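Local coordinates for hypothetical protein (Mus musculus, PDB 1VKB), which probably acts as a gamma-glutamyl cyclotransferase-like enzyme of the AIG2-like family, cleaving gamma-glutamyl amine conjugates, at residues A41-P53 with Q101-E113. Sequence-based numbering, arbitrary orientation. Where two conformers were deposited one is given.
Sequences AFRGRGCTVESFP and QRTALQVQVLEWE
Arg43 meets Trp112 beside the antiparallel non-hydrogen-bonded pair of Trp112 with Gly44. CB of Arg43 stands over one face of the indole, 3.8 Å from the centroid of its six-membered ring, a CH-pi contact, and a bend at chi2 (-67°) keeps CG and CD near the ring while the guanidinium goes on to a salt bridge with Glu81. Packing is tight at the glycines. A CB on Gly44 would clash with Glu111 O, which lies 3.2 Å from Gly44 CA, and one on Gly46 would run into Val107 CG1 and Gln108 O. An alanine in place of Trp112 would probably strip the cover from the aliphatic part of Arg43 and leave a gap beside Ile79. Between Arg45, paired with Glu111, and Gly46, paired with Val109, the register slips by one residue in a classic beta bulge: Leu110 and Glu111 both face Arg45, whose carbonyl oxygen accepts both N-H groups from the same face of its plane. It lies where the chain turns a corner between strands 101-109 and 111-112, so strand 41-48 pairs with both in the mixed sheet of this gamma-glutamyl cyclotransferase-like fold. The other side of the sheet is looser: Arg45 is exposed and its salt bridge from NE to Glu111 OE1 is long (3.7 Å), though NH2 comes within 3.3 Å of Glu111 CB. On this face Cys47, paired with Gln108, carries the disulfide to Cys74. Farther along, Val49 CG2 rests 3.6 Å from CG of the exposed Gln106, whose NE2 hydrogen-bonds to Ser121 OG, while a water links Thr48 O to Gln108 OE1.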
# COMPACT_ATOMS: atom_id res chain seq x y z
N ALA A 41 -8.40 -8.48 8.62
CA ALA A 41 -9.68 -7.88 8.96
C ALA A 41 -9.64 -6.38 8.69
O ALA A 41 -8.77 -5.67 9.22
CB ALA A 41 -9.99 -8.12 10.41
N PHE A 42 -10.59 -5.89 7.91
CA PHE A 42 -10.73 -4.44 7.69
C PHE A 42 -11.05 -3.69 8.95
O PHE A 42 -11.97 -4.08 9.69
CB PHE A 42 -11.79 -4.17 6.61
CG PHE A 42 -12.03 -2.73 6.32
CD1 PHE A 42 -11.19 -2.03 5.45
CD2 PHE A 42 -13.10 -2.06 6.91
CE1 PHE A 42 -11.43 -0.70 5.15
CE2 PHE A 42 -13.32 -0.70 6.63
CZ PHE A 42 -12.49 -0.03 5.76
N ARG A 43 -10.31 -2.63 9.23
CA ARG A 43 -10.55 -1.80 10.40
C ARG A 43 -10.99 -0.36 10.11
O ARG A 43 -11.72 0.25 10.91
CB ARG A 43 -9.29 -1.77 11.25
CG ARG A 43 -8.97 -3.11 11.89
CD ARG A 43 -9.99 -3.52 12.92
NE ARG A 43 -9.62 -4.80 13.50
CZ ARG A 43 -10.34 -5.89 13.46
NH1 ARG A 43 -11.54 -5.89 12.93
NH2 ARG A 43 -9.85 -6.99 13.99
N GLY A 44 -10.58 0.19 8.99
CA GLY A 44 -11.02 1.53 8.63
C GLY A 44 -10.18 2.20 7.58
O GLY A 44 -9.47 1.55 6.81
N ARG A 45 -10.28 3.51 7.51
CA ARG A 45 -9.60 4.32 6.49
C ARG A 45 -8.68 5.28 7.19
O ARG A 45 -8.98 5.75 8.31
CB ARG A 45 -10.61 5.13 5.70
CG ARG A 45 -11.53 4.32 4.80
CD ARG A 45 -12.50 5.19 3.99
NE ARG A 45 -13.39 5.99 4.85
CZ ARG A 45 -13.29 7.31 5.09
NH1 ARG A 45 -12.33 8.05 4.54
NH2 ARG A 45 -14.18 7.90 5.89
N GLY A 46 -7.58 5.61 6.52
CA GLY A 46 -6.58 6.52 7.09
C GLY A 46 -5.77 7.26 6.05
O GLY A 46 -5.96 7.05 4.83
N CYS A 47 -4.94 8.18 6.51
CA CYS A 47 -3.94 8.85 5.64
C CYS A 47 -2.63 8.88 6.39
O CYS A 47 -2.61 8.98 7.62
CB CYS A 47 -4.38 10.35 5.49
SG CYS A 47 -3.83 11.21 4.00
N THR A 48 -1.53 8.79 5.68
CA THR A 48 -0.24 8.82 6.35
C THR A 48 -0.09 10.15 7.04
O THR A 48 -0.57 11.18 6.54
CB THR A 48 0.90 8.57 5.35
OG1 THR A 48 0.86 9.50 4.24
CG2 THR A 48 0.74 7.21 4.77
N VAL A 49 0.50 10.15 8.22
CA VAL A 49 0.77 11.42 8.91
C VAL A 49 1.85 12.20 8.19
O VAL A 49 1.70 13.40 7.96
CB VAL A 49 1.11 11.19 10.41
CG1 VAL A 49 1.67 12.43 11.04
CG2 VAL A 49 -0.15 10.68 11.16
N GLU A 50 2.93 11.53 7.84
CA GLU A 50 3.98 12.09 6.99
C GLU A 50 3.54 12.07 5.53
O GLU A 50 2.73 11.23 5.12
CB GLU A 50 5.28 11.33 7.18
CG GLU A 50 6.44 11.89 6.35
CD GLU A 50 6.79 13.35 6.65
OE1 GLU A 50 6.13 14.30 6.10
OE2 GLU A 50 7.79 13.53 7.41
N SER A 51 4.05 13.01 4.73
CA SER A 51 3.77 12.99 3.28
C SER A 51 4.79 12.11 2.57
O SER A 51 5.98 12.10 2.95
CB SER A 51 3.73 14.39 2.70
OG SER A 51 4.95 15.01 2.91
N PHE A 52 4.36 11.41 1.53
CA PHE A 52 5.27 10.62 0.68
C PHE A 52 4.79 10.77 -0.76
O PHE A 52 3.58 10.90 -0.96
CB PHE A 52 5.17 9.13 1.02
CG PHE A 52 5.59 8.81 2.41
CD1 PHE A 52 6.91 8.57 2.70
CD2 PHE A 52 4.66 8.80 3.44
CE1 PHE A 52 7.32 8.30 3.99
CE2 PHE A 52 5.06 8.52 4.74
CZ PHE A 52 6.39 8.27 5.02
N PRO A 53 5.68 10.65 -1.76
CA PRO A 53 5.23 10.52 -3.14
C PRO A 53 4.59 9.18 -3.42
O PRO A 53 5.16 8.13 -3.07
CB PRO A 53 6.53 10.68 -3.97
CG PRO A 53 7.52 11.23 -3.03
CD PRO A 53 7.15 10.63 -1.69
N GLN A 101 10.02 -2.51 0.59
CA GLN A 101 10.52 -2.79 1.92
C GLN A 101 9.37 -2.45 2.86
O GLN A 101 8.72 -1.40 2.74
CB GLN A 101 11.75 -1.96 2.20
CG GLN A 101 12.90 -2.14 1.24
CD GLN A 101 12.74 -1.38 -0.05
OE1 GLN A 101 12.37 -0.20 -0.06
NE2 GLN A 101 13.00 -2.07 -1.16
N ARG A 102 9.09 -3.35 3.81
CA ARG A 102 8.03 -3.09 4.74
C ARG A 102 8.52 -2.13 5.81
O ARG A 102 9.54 -2.39 6.48
CB ARG A 102 7.60 -4.40 5.38
CG ARG A 102 6.47 -4.21 6.43
CD ARG A 102 5.59 -5.43 6.65
NE ARG A 102 6.27 -6.73 6.79
CZ ARG A 102 6.83 -7.20 7.94
NH1 ARG A 102 6.95 -6.45 9.02
NH2 ARG A 102 7.36 -8.39 7.97
N THR A 103 7.77 -1.05 6.01
CA THR A 103 8.16 0.06 6.88
C THR A 103 7.02 0.43 7.82
O THR A 103 5.89 0.47 7.40
CB THR A 103 8.54 1.26 5.96
OG1 THR A 103 9.65 0.88 5.12
CG2 THR A 103 9.07 2.34 6.78
N ALA A 104 7.30 0.72 9.09
CA ALA A 104 6.22 1.01 10.06
C ALA A 104 6.00 2.52 9.98
O ALA A 104 6.97 3.25 10.07
CB ALA A 104 6.65 0.63 11.42
N LEU A 105 4.77 2.99 9.75
CA LEU A 105 4.48 4.41 9.66
C LEU A 105 3.26 4.77 10.51
O LEU A 105 2.39 3.94 10.75
CB LEU A 105 4.17 4.81 8.21
CG LEU A 105 5.18 4.63 7.08
CD1 LEU A 105 4.52 5.09 5.75
CD2 LEU A 105 6.46 5.43 7.39
N GLN A 106 3.19 6.02 10.94
CA GLN A 106 2.02 6.53 11.66
C GLN A 106 0.95 6.90 10.65
O GLN A 106 1.22 7.65 9.70
CB GLN A 106 2.38 7.76 12.47
CG GLN A 106 1.29 8.24 13.36
CD GLN A 106 1.70 9.51 14.11
OE1 GLN A 106 2.77 10.08 13.84
NE2 GLN A 106 0.85 9.96 15.03
N VAL A 107 -0.27 6.44 10.93
CA VAL A 107 -1.45 6.64 10.06
C VAL A 107 -2.54 7.35 10.86
O VAL A 107 -2.93 6.93 11.94
CB VAL A 107 -1.95 5.31 9.47
CG1 VAL A 107 -3.26 5.49 8.72
CG2 VAL A 107 -0.87 4.64 8.59
N GLN A 108 -2.94 8.49 10.36
CA GLN A 108 -4.07 9.21 10.92
C GLN A 108 -5.37 8.44 10.56
O GLN A 108 -5.62 8.08 9.38
CB GLN A 108 -4.10 10.63 10.35
CG GLN A 108 -5.30 11.44 10.84
CD GLN A 108 -5.46 12.77 10.13
OE1 GLN A 108 -4.90 13.00 9.05
NE2 GLN A 108 -6.25 13.65 10.73
N VAL A 109 -6.19 8.18 11.58
CA VAL A 109 -7.43 7.44 11.40
C VAL A 109 -8.51 8.41 10.90
O VAL A 109 -8.79 9.43 11.55
CB VAL A 109 -7.85 6.80 12.70
CG1 VAL A 109 -9.24 6.15 12.57
CG2 VAL A 109 -6.78 5.79 13.14
N LEU A 110 -9.08 8.12 9.75
CA LEU A 110 -10.18 8.93 9.20
C LEU A 110 -11.55 8.30 9.49
O LEU A 110 -12.51 8.99 9.69
CB LEU A 110 -9.99 9.10 7.72
CG LEU A 110 -8.68 9.77 7.32
CD1 LEU A 110 -8.61 9.83 5.80
CD2 LEU A 110 -8.53 11.14 7.94
N GLU A 111 -11.60 6.99 9.54
CA GLU A 111 -12.82 6.25 9.87
C GLU A 111 -12.39 4.95 10.50
O GLU A 111 -11.39 4.36 10.09
CB GLU A 111 -13.67 6.03 8.61
CG GLU A 111 -14.82 5.03 8.75
CD GLU A 111 -14.48 3.57 8.33
OE1 GLU A 111 -13.73 3.35 7.37
OE2 GLU A 111 -15.02 2.62 8.95
N TRP A 112 -13.09 4.52 11.54
CA TRP A 112 -12.78 3.26 12.19
C TRP A 112 -14.03 2.44 12.38
O TRP A 112 -15.03 2.96 12.87
CB TRP A 112 -12.15 3.51 13.55
CG TRP A 112 -11.54 2.28 14.19
CD1 TRP A 112 -12.10 1.48 15.16
CD2 TRP A 112 -10.25 1.72 13.91
NE1 TRP A 112 -11.22 0.48 15.49
CE2 TRP A 112 -10.08 0.61 14.75
CE3 TRP A 112 -9.19 2.07 13.05
CZ2 TRP A 112 -8.93 -0.17 14.73
CZ3 TRP A 112 -8.04 1.30 13.06
CH2 TRP A 112 -7.92 0.20 13.90
N GLU A 113 -13.98 1.15 12.02
CA GLU A 113 -15.07 0.22 12.31
C GLU A 113 -14.75 -0.54 13.59
O GLU A 113 -13.70 -1.21 13.65
CB GLU A 113 -15.23 -0.78 11.16
CG GLU A 113 -15.70 -0.14 9.87
CD GLU A 113 -16.18 -1.15 8.84
OE1 GLU A 113 -16.07 -2.38 9.07
OE2 GLU A 113 -16.65 -0.69 7.80
O HOH W 1 -13.47 -3.83 12.58
O HOH W 2 -2.35 13.04 7.68
O HOH W 3 3.36 8.65 8.26